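Local coordinates for protein flavin-dependent thymidylate synthase (PDB 6J61) that probably catalyses the reductive methylation of dUMP to dTMP, using methylenetetrahydrofolate as methyl donor and NADPH with bound FAD as reductant, at residues 70-83 and 183-196. Numbering follows the deposited sequence.
With FAD (flavin-adenine dinucleotide), chain N; PO4 (phosphate ion), chain F; PO4 (phosphate ion), chain L.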
loop_
_atom_site.group_PDB
_atom_site.type_symbol
_atom_site.label_atom_id
_atom_site.label_comp_id
_atom_site.label_asym_id
_atom_site.label_seq_id
_atom_site.Cartn_x
_atom_site.Cartn_y
_atom_site.Cartn_z
ATOM N N VAL A 70 8.822 -13.714 14.774
ATOM C CA VAL A 70 7.741 -14.646 15.063
ATOM C C VAL A 70 7.995 -16.045 14.523
ATOM O O VAL A 70 8.458 -16.223 13.396
ATOM C CB VAL A 70 6.399 -14.140 14.456
ATOM C CG1 VAL A 70 5.222 -14.998 14.956
ATOM C CG2 VAL A 70 6.198 -12.668 14.789
ATOM N N LYS A 71 7.671 -17.040 15.339
ATOM C CA LYS A 71 7.818 -18.442 14.966
ATOM C C LYS A 71 6.401 -19.001 15.068
ATOM O O LYS A 71 5.774 -18.926 16.128
ATOM C CB LYS A 71 8.754 -19.149 15.958
ATOM C CG LYS A 71 9.044 -20.602 15.632
ATOM C CD LYS A 71 10.022 -21.217 16.617
ATOM C CE LYS A 71 10.305 -22.665 16.234
ATOM N NZ LYS A 71 11.094 -23.398 17.262
ATOM N N ALA A 72 5.891 -19.546 13.971
ATOM C CA ALA A 72 4.536 -20.070 13.975
ATOM C C ALA A 72 4.266 -21.083 12.888
ATOM O O ALA A 72 5.013 -21.199 11.927
ATOM C CB ALA A 72 3.545 -18.917 13.842
ATOM N N PRO A 73 3.165 -21.836 13.029
ATOM C CA PRO A 73 2.788 -22.849 12.041
ATOM C C PRO A 73 2.465 -22.145 10.719
ATOM O O PRO A 73 1.927 -21.035 10.708
ATOM C CB PRO A 73 1.556 -23.498 12.668
ATOM C CG PRO A 73 1.773 -23.294 14.127
ATOM C CD PRO A 73 2.272 -21.888 14.199
ATOM N N ILE A 74 2.784 -22.791 9.607
ATOM C CA ILE A 74 2.531 -22.203 8.313
ATOM C C ILE A 74 1.085 -21.747 8.156
ATOM O O ILE A 74 0.844 -20.635 7.677
ATOM C CB ILE A 74 2.925 -23.188 7.184
ATOM C CG1 ILE A 74 4.445 -23.297 7.126
ATOM C CG2 ILE A 74 2.421 -22.717 5.842
ATOM C CD1 ILE A 74 4.949 -24.355 6.153
ATOM N N PHE A 75 0.118 -22.567 8.570
ATOM C CA PHE A 75 -1.279 -22.162 8.408
ATOM C C PHE A 75 -1.620 -20.893 9.203
ATOM O O PHE A 75 -2.560 -20.175 8.872
ATOM C CB PHE A 75 -2.254 -23.312 8.749
ATOM C CG PHE A 75 -2.430 -23.565 10.217
ATOM C CD1 PHE A 75 -1.434 -24.190 10.958
ATOM C CD2 PHE A 75 -3.603 -23.182 10.856
ATOM C CE1 PHE A 75 -1.605 -24.432 12.314
ATOM C CE2 PHE A 75 -3.784 -23.419 12.211
ATOM C CZ PHE A 75 -2.783 -24.046 12.946
ATOM N N VAL A 76 -0.856 -20.608 10.247
ATOM C CA VAL A 76 -1.101 -19.386 10.988
ATOM C C VAL A 76 -0.400 -18.254 10.226
ATOM O O VAL A 76 -0.923 -17.136 10.120
ATOM C CB VAL A 76 -0.554 -19.482 12.420
ATOM C CG1 VAL A 76 -0.528 -18.110 13.075
ATOM C CG2 VAL A 76 -1.438 -20.403 13.228
ATOM N N ALA A 77 0.767 -18.563 9.671
ATOM C CA ALA A 77 1.543 -17.587 8.915
ATOM C C ALA A 77 0.776 -17.038 7.719
ATOM O O ALA A 77 0.868 -15.851 7.415
ATOM C CB ALA A 77 2.847 -18.204 8.449
ATOM N N ARG A 78 0.022 -17.901 7.046
ATOM C CA ARG A 78 -0.748 -17.496 5.881
ATOM C C ARG A 78 -1.871 -16.499 6.176
ATOM O O ARG A 78 -2.170 -15.636 5.341
ATOM C CB ARG A 78 -1.305 -18.733 5.164
ATOM C CG ARG A 78 -0.244 -19.440 4.338
ATOM C CD ARG A 78 -0.699 -20.783 3.808
ATOM N NE ARG A 78 -1.748 -20.689 2.797
ATOM C CZ ARG A 78 -2.979 -21.176 2.946
ATOM N NH1 ARG A 78 -3.324 -21.786 4.072
ATOM N NH2 ARG A 78 -3.858 -21.065 1.959
ATOM N N GLN A 79 -2.495 -16.615 7.349
ATOM C CA GLN A 79 -3.564 -15.697 7.727
ATOM C C GLN A 79 -2.900 -14.400 8.134
ATOM O O GLN A 79 -3.395 -13.306 7.884
ATOM C CB GLN A 79 -4.347 -16.247 8.912
ATOM C CG GLN A 79 -4.687 -17.705 8.754
ATOM C CD GLN A 79 -5.646 -18.183 9.809
ATOM O OE1 GLN A 79 -5.459 -17.913 10.994
ATOM N NE2 GLN A 79 -6.681 -18.908 9.390
ATOM N N TRP A 80 -1.756 -14.543 8.772
ATOM C CA TRP A 80 -1.017 -13.395 9.209
ATOM C C TRP A 80 -0.562 -12.576 8.002
ATOM O O TRP A 80 -0.606 -11.341 8.026
ATOM C CB TRP A 80 0.200 -13.851 10.011
ATOM C CG TRP A 80 0.766 -12.813 10.927
ATOM C CD1 TRP A 80 1.013 -11.496 10.640
ATOM C CD2 TRP A 80 1.200 -13.019 12.270
ATOM N NE1 TRP A 80 1.579 -10.870 11.730
ATOM C CE2 TRP A 80 1.705 -11.783 12.744
ATOM C CE3 TRP A 80 1.220 -14.126 13.121
ATOM C CZ2 TRP A 80 2.218 -11.632 14.031
ATOM C CZ3 TRP A 80 1.737 -13.973 14.400
ATOM C CH2 TRP A 80 2.228 -12.738 14.843
ATOM N N PHE A 81 -0.135 -13.257 6.943
ATOM C CA PHE A 81 0.367 -12.561 5.763
ATOM C C PHE A 81 -0.704 -11.912 4.893
ATOM O O PHE A 81 -0.379 -11.176 3.964
ATOM C CB PHE A 81 1.251 -13.497 4.921
ATOM C CG PHE A 81 2.497 -13.965 5.630
ATOM C CD1 PHE A 81 2.799 -13.523 6.921
ATOM C CD2 PHE A 81 3.359 -14.874 5.023
ATOM C CE1 PHE A 81 3.942 -13.986 7.596
ATOM C CE2 PHE A 81 4.502 -15.342 5.690
ATOM C CZ PHE A 81 4.789 -14.895 6.977
ATOM N N ARG A 82 -1.971 -12.178 5.201
ATOM C CA ARG A 82 -3.083 -11.584 4.460
ATOM C C ARG A 82 -3.057 -10.074 4.657
ATOM O O ARG A 82 -3.698 -9.335 3.916
ATOM C CB ARG A 82 -4.428 -12.126 4.960
ATOM C CG ARG A 82 -4.731 -13.559 4.554
ATOM C CD ARG A 82 -4.922 -13.682 3.050
ATOM N NE ARG A 82 -4.932 -15.074 2.595
ATOM C CZ ARG A 82 -5.765 -16.003 3.048
ATOM N NH1 ARG A 82 -6.667 -15.694 3.974
ATOM N NH2 ARG A 82 -5.689 -17.242 2.581
ATOM N N HIS A 83 -2.326 -9.640 5.679
ATOM C CA HIS A 83 -2.173 -8.232 6.018
ATOM C C HIS A 83 -0.997 -7.701 5.216
ATOM O O HIS A 83 0.172 -7.967 5.521
ATOM C CB HIS A 83 -1.926 -8.080 7.520
ATOM C CG HIS A 83 -3.062 -8.574 8.360
ATOM N ND1 HIS A 83 -4.039 -7.739 8.858
ATOM C CD2 HIS A 83 -3.409 -9.826 8.745
ATOM C CE1 HIS A 83 -4.937 -8.454 9.511
ATOM N NE2 HIS A 83 -4.579 -9.723 9.457
ATOM N N LEU A 183 -8.735 -7.350 14.380
ATOM C CA LEU A 183 -9.205 -8.488 13.598
ATOM C C LEU A 183 -8.796 -9.848 14.153
ATOM O O LEU A 183 -9.606 -10.765 14.209
ATOM C CB LEU A 183 -8.718 -8.377 12.156
ATOM C CG LEU A 183 -9.419 -7.310 11.314
ATOM C CD1 LEU A 183 -8.648 -7.086 10.017
ATOM C CD2 LEU A 183 -10.858 -7.742 11.046
ATOM N N ARG A 184 -7.543 -9.981 14.570
ATOM C CA ARG A 184 -7.065 -11.253 15.078
ATOM C C ARG A 184 -7.370 -11.508 16.544
ATOM O O ARG A 184 -7.180 -12.620 17.047
ATOM C CB ARG A 184 -5.574 -11.370 14.812
ATOM C CG ARG A 184 -5.258 -11.206 13.349
ATOM C CD ARG A 184 -5.981 -12.245 12.504
ATOM N NE ARG A 184 -5.816 -11.956 11.087
ATOM C CZ ARG A 184 -6.295 -12.706 10.104
ATOM N NH1 ARG A 184 -6.973 -13.805 10.378
ATOM N NH2 ARG A 184 -6.106 -12.343 8.843
ATOM N N LEU A 185 -7.836 -10.479 17.235
ATOM C CA LEU A 185 -8.205 -10.629 18.632
ATOM C C LEU A 185 -9.700 -10.986 18.662
ATOM O O LEU A 185 -10.200 -11.551 19.628
ATOM C CB LEU A 185 -7.930 -9.323 19.383
ATOM C CG LEU A 185 -7.038 -9.366 20.629
ATOM C CD1 LEU A 185 -6.100 -10.557 20.597
ATOM C CD2 LEU A 185 -6.254 -8.062 20.728
ATOM N N ALA A 186 -10.406 -10.671 17.581
ATOM C CA ALA A 186 -11.826 -10.968 17.486
ATOM C C ALA A 186 -12.031 -12.463 17.613
ATOM O O ALA A 186 -11.191 -13.252 17.181
ATOM C CB ALA A 186 -12.373 -10.489 16.155
ATOM N N PRO A 187 -13.161 -12.875 18.206
ATOM C CA PRO A 187 -13.453 -14.305 18.375
ATOM C C PRO A 187 -13.712 -15.064 17.079
ATOM O O PRO A 187 -13.825 -16.283 17.089
ATOM C CB PRO A 187 -14.657 -14.314 19.327
ATOM C CG PRO A 187 -15.325 -12.992 19.065
ATOM C CD PRO A 187 -14.157 -12.041 18.906
ATOM N N GLU A 188 -13.786 -14.349 15.963
ATOM C CA GLU A 188 -14.011 -14.989 14.674
ATOM C C GLU A 188 -12.687 -15.472 14.064
ATOM O O GLU A 188 -12.671 -16.310 13.157
ATOM C CB GLU A 188 -14.679 -14.019 13.700
ATOM C CG GLU A 188 -16.015 -13.481 14.141
ATOM C CD GLU A 188 -15.899 -12.449 15.242
ATOM O OE1 GLU A 188 -15.616 -12.824 16.397
ATOM O OE2 GLU A 188 -16.085 -11.251 14.947
ATOM N N ALA A 189 -11.578 -14.927 14.552
ATOM C CA ALA A 189 -10.254 -15.299 14.056
ATOM C C ALA A 189 -9.954 -16.692 14.578
ATOM O O ALA A 189 -10.434 -17.055 15.645
ATOM C CB ALA A 189 -9.205 -14.294 14.567
ATOM N N GLN A 190 -9.176 -17.483 13.847
ATOM C CA GLN A 190 -8.873 -18.827 14.332
ATOM C C GLN A 190 -8.087 -18.740 15.639
ATOM O O GLN A 190 -7.197 -17.901 15.787
ATOM C CB GLN A 190 -8.080 -19.626 13.291
ATOM C CG GLN A 190 -8.122 -21.128 13.534
ATOM C CD GLN A 190 -7.571 -21.964 12.370
ATOM O OE1 GLN A 190 -7.860 -21.703 11.193
ATOM N NE2 GLN A 190 -6.795 -22.984 12.702
ATOM N N TRP A 191 -8.424 -19.614 16.582
ATOM C CA TRP A 191 -7.778 -19.652 17.892
ATOM C C TRP A 191 -6.251 -19.511 17.869
ATOM O O TRP A 191 -5.690 -18.715 18.628
ATOM C CB TRP A 191 -8.144 -20.951 18.632
ATOM C CG TRP A 191 -7.652 -20.994 20.059
ATOM C CD1 TRP A 191 -8.287 -20.486 21.160
ATOM C CD2 TRP A 191 -6.398 -21.518 20.531
ATOM N NE1 TRP A 191 -7.506 -20.656 22.284
ATOM C CE2 TRP A 191 -6.344 -21.287 21.927
ATOM C CE3 TRP A 191 -5.320 -22.156 19.913
ATOM C CZ2 TRP A 191 -5.253 -21.675 22.712
ATOM C CZ3 TRP A 191 -4.230 -22.543 20.700
ATOM C CH2 TRP A 191 -4.209 -22.300 22.084
ATOM N N GLU A 192 -5.576 -20.281 17.021
ATOM C CA GLU A 192 -4.117 -20.216 16.973
ATOM C C GLU A 192 -3.602 -18.793 16.807
ATOM O O GLU A 192 -2.799 -18.311 17.611
ATOM C CB GLU A 192 -3.554 -21.084 15.835
ATOM C CG GLU A 192 -3.572 -22.594 16.069
ATOM C CD GLU A 192 -4.960 -23.123 16.354
ATOM O OE1 GLU A 192 -5.942 -22.615 15.768
ATOM O OE2 GLU A 192 -5.069 -24.058 17.163
ATOM N N ILE A 193 -4.070 -18.115 15.768
ATOM C CA ILE A 193 -3.597 -16.773 15.529
ATOM C C ILE A 193 -4.091 -15.798 16.603
ATOM O O ILE A 193 -3.419 -14.801 16.898
ATOM C CB ILE A 193 -3.955 -16.297 14.097
ATOM C CG1 ILE A 193 -3.157 -15.032 13.773
ATOM C CG2 ILE A 193 -5.447 -16.063 13.964
ATOM C CD1 ILE A 193 -3.050 -14.717 12.306
ATOM N N ARG A 194 -5.236 -16.085 17.218
ATOM C CA ARG A 194 -5.713 -15.195 18.273
ATOM C C ARG A 194 -4.655 -15.129 19.369
ATOM O O ARG A 194 -4.324 -14.051 19.859
ATOM C CB ARG A 194 -7.029 -15.688 18.886
ATOM C CG ARG A 194 -8.198 -15.691 17.938
ATOM C CD ARG A 194 -9.434 -15.114 18.615
ATOM N NE ARG A 194 -9.824 -15.857 19.803
ATOM C CZ ARG A 194 -10.346 -17.074 19.769
ATOM N NH1 ARG A 194 -10.537 -17.679 18.607
ATOM N NH2 ARG A 194 -10.685 -17.684 20.897
ATOM N N GLN A 195 -4.122 -16.295 19.737
ATOM C CA GLN A 195 -3.112 -16.390 20.783
ATOM C C GLN A 195 -1.896 -15.561 20.418
ATOM O O GLN A 195 -1.310 -14.914 21.277
ATOM C CB GLN A 195 -2.708 -17.856 21.025
ATOM C CG GLN A 195 -3.881 -18.798 21.315
ATOM C CD GLN A 195 -4.994 -18.132 22.128
ATOM O OE1 GLN A 195 -4.764 -17.630 23.229
ATOM N NE2 GLN A 195 -6.208 -18.116 21.573
ATOM N N TYR A 196 -1.515 -15.567 19.148
ATOM C CA TYR A 196 -0.369 -14.769 18.723
ATOM C C TYR A 196 -0.702 -13.288 18.849
ATOM O O TYR A 196 0.140 -12.482 19.222
ATOM C CB TYR A 196 0.022 -15.100 17.275
ATOM C CG TYR A 196 0.931 -16.295 17.164
ATOM C CD1 TYR A 196 2.315 -16.163 17.342
ATOM C CD2 TYR A 196 0.411 -17.572 16.919
ATOM C CE1 TYR A 196 3.160 -17.278 17.280
ATOM C CE2 TYR A 196 1.242 -18.684 16.851
ATOM C CZ TYR A 196 2.611 -18.531 17.038
ATOM O OH TYR A 196 3.424 -19.637 17.018
HETATM P PA FAD N . -4.179 -5.156 5.503
HETATM O O1A FAD N . -3.763 -6.189 4.523
HETATM O O2A FAD N . -2.958 -4.860 6.522
HETATM O O5B FAD N . -4.544 -3.814 4.703
HETATM C C5B FAD N . -5.126 -2.862 5.598
HETATM C C4B FAD N . -5.814 -1.807 4.741
HETATM O O4B FAD N . -4.828 -1.161 3.905
HETATM C C3B FAD N . -6.823 -2.444 3.800
HETATM O O3B FAD N . -8.120 -2.597 4.377
HETATM C C2B FAD N . -6.815 -1.517 2.593
HETATM O O2B FAD N . -7.757 -0.454 2.779
HETATM C C1B FAD N . -5.345 -1.020 2.532
HETATM N N9A FAD N . -4.495 -1.785 1.567
HETATM C C8A FAD N . -3.305 -2.412 1.853
HETATM N N7A FAD N . -2.813 -2.984 0.788
HETATM C C5A FAD N . -3.637 -2.771 -0.258
HETATM C C6A FAD N . -3.631 -3.137 -1.638
HETATM N N6A FAD N . -2.595 -3.888 -2.161
HETATM N N1A FAD N . -4.655 -2.736 -2.426
HETATM C C2A FAD N . -5.671 -2.007 -1.937
HETATM N N3A FAD N . -5.719 -1.641 -0.646
HETATM C C4A FAD N . -4.739 -1.995 0.218
HETATM N N1 FAD N . -9.658 -13.991 2.986
HETATM C C2 FAD N . -9.754 -14.888 1.991
HETATM O O2 FAD N . -8.904 -14.876 1.118
HETATM N N3 FAD N . -10.751 -15.803 1.910
HETATM C C4 FAD N . -11.754 -15.879 2.857
HETATM O O4 FAD N . -12.646 -16.709 2.767
HETATM C C4X FAD N . -11.708 -14.901 3.994
HETATM N N5 FAD N . -12.620 -14.870 4.965
HETATM C C5X FAD N . -12.559 -13.969 5.988
HETATM C C6 FAD N . -13.573 -13.973 7.008
HETATM C C7 FAD N . -13.524 -13.057 8.056
HETATM C C7M FAD N . -14.616 -13.098 9.109
HETATM C C8 FAD N . -12.458 -12.095 8.135
HETATM C C8M FAD N . -12.391 -11.092 9.266
HETATM C C9 FAD N . -11.452 -12.067 7.152
HETATM C C9A FAD N . -11.474 -12.996 6.057
HETATM N N10 FAD N . -10.468 -12.995 5.033
HETATM C C10 FAD N . -10.561 -13.930 3.995
HETATM C "C1'" FAD N . -9.330 -12.040 5.037
HETATM C "C2'" FAD N . -9.704 -10.618 4.544
HETATM O "O2'" FAD N . -10.309 -10.668 3.249
HETATM C "C3'" FAD N . -8.438 -9.726 4.502
HETATM O "O3'" FAD N . -7.529 -10.215 3.499
HETATM C "C4'" FAD N . -7.721 -9.697 5.889
HETATM O "O4'" FAD N . -8.682 -9.590 6.957
HETATM C "C5'" FAD N . -6.762 -8.509 5.963
HETATM O "O5'" FAD N . -7.535 -7.331 6.185
HETATM P P FAD N . -6.799 -6.070 5.501
HETATM O O1P FAD N . -6.459 -6.374 4.081
HETATM O O2P FAD N . -7.812 -4.833 5.577
HETATM O O3P FAD N . -5.449 -5.714 6.393
HETATM P P PO4 F . -8.030 -16.042 6.713
HETATM O O1 PO4 F . -8.413 -16.012 8.152
HETATM O O2 PO4 F . -9.086 -16.738 5.935
HETATM O O3 PO4 F . -6.741 -16.759 6.559
HETATM O O4 PO4 F . -7.883 -14.656 6.210
HETATM P P PO4 L . -7.424 -19.765 5.759
HETATM O O1 PO4 L . -6.528 -20.162 6.877
HETATM O O2 PO4 L . -7.690 -20.947 4.900
HETATM O O3 PO4 L . -6.767 -18.707 4.954
HETATM O O4 PO4 L . -8.702 -19.244 6.307
#
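With CG of R184 anti to the carbonyl carbon (chi1 -56°) and its chain bent at chi2, the guanidinium turns side-on to the H83 ring, whose CG stands anti to the carbonyl carbon and whose NE2 faces R184. Both NE and NH2 of R184 donate to that one nitrogen: NE to NE2 of H83 is 3.0 Å and lies close to the imidazole plane, whereas NH2 comes in tilted from it. H83 NE2 is thus the acceptor, and C5' of FAD lies over one face of the ring, toward its rim. Replacing the imidazole with an alanine here is likely to leave R184 NE and NH2 without their shared acceptor and the guanidinium freer to turn. CB of Q79 lies over a guanidinium face, while R184 NH1 makes a weak bond to a phosphate ion (chain F). O1 of a second phosphate (chain L) accepts from Q79 NE2 at 2.8 Å, and its O3 from R82 NH2, which also forms a salt bridge with E90 of the second subunit. H83 and R82 belong to the ThyX motif, and R184 is predicted to promote ionisation of dUMP N3; phosphate, probably from the crystallisation liquor, is also held by S92, G93 and R157 of the second subunit, consistent with the predicted dUMP site shared between subunits.

Farther from the flavin, helix 74-80 crosses helix 191-196 at -70°, with axes 9.6 Å apart. I193 fills this crossing: its CB lies 4.0 Å from V76 CG1, and its CD1 reaches the W80 backbone. V76 CG2 meets E192 CB at 3.4 Å; the E192 carboxylate pairs with R109. On strand 70-73, which belongs to the antiparallel sheet, K71 O accepts from Y196 OH at 2.6 Å, in the carbonyl plane on a lone pair. The Y196 ring lies obliquely to W80, planes 66° apart, with Y196 CB 3.5 Å from W80 CZ3.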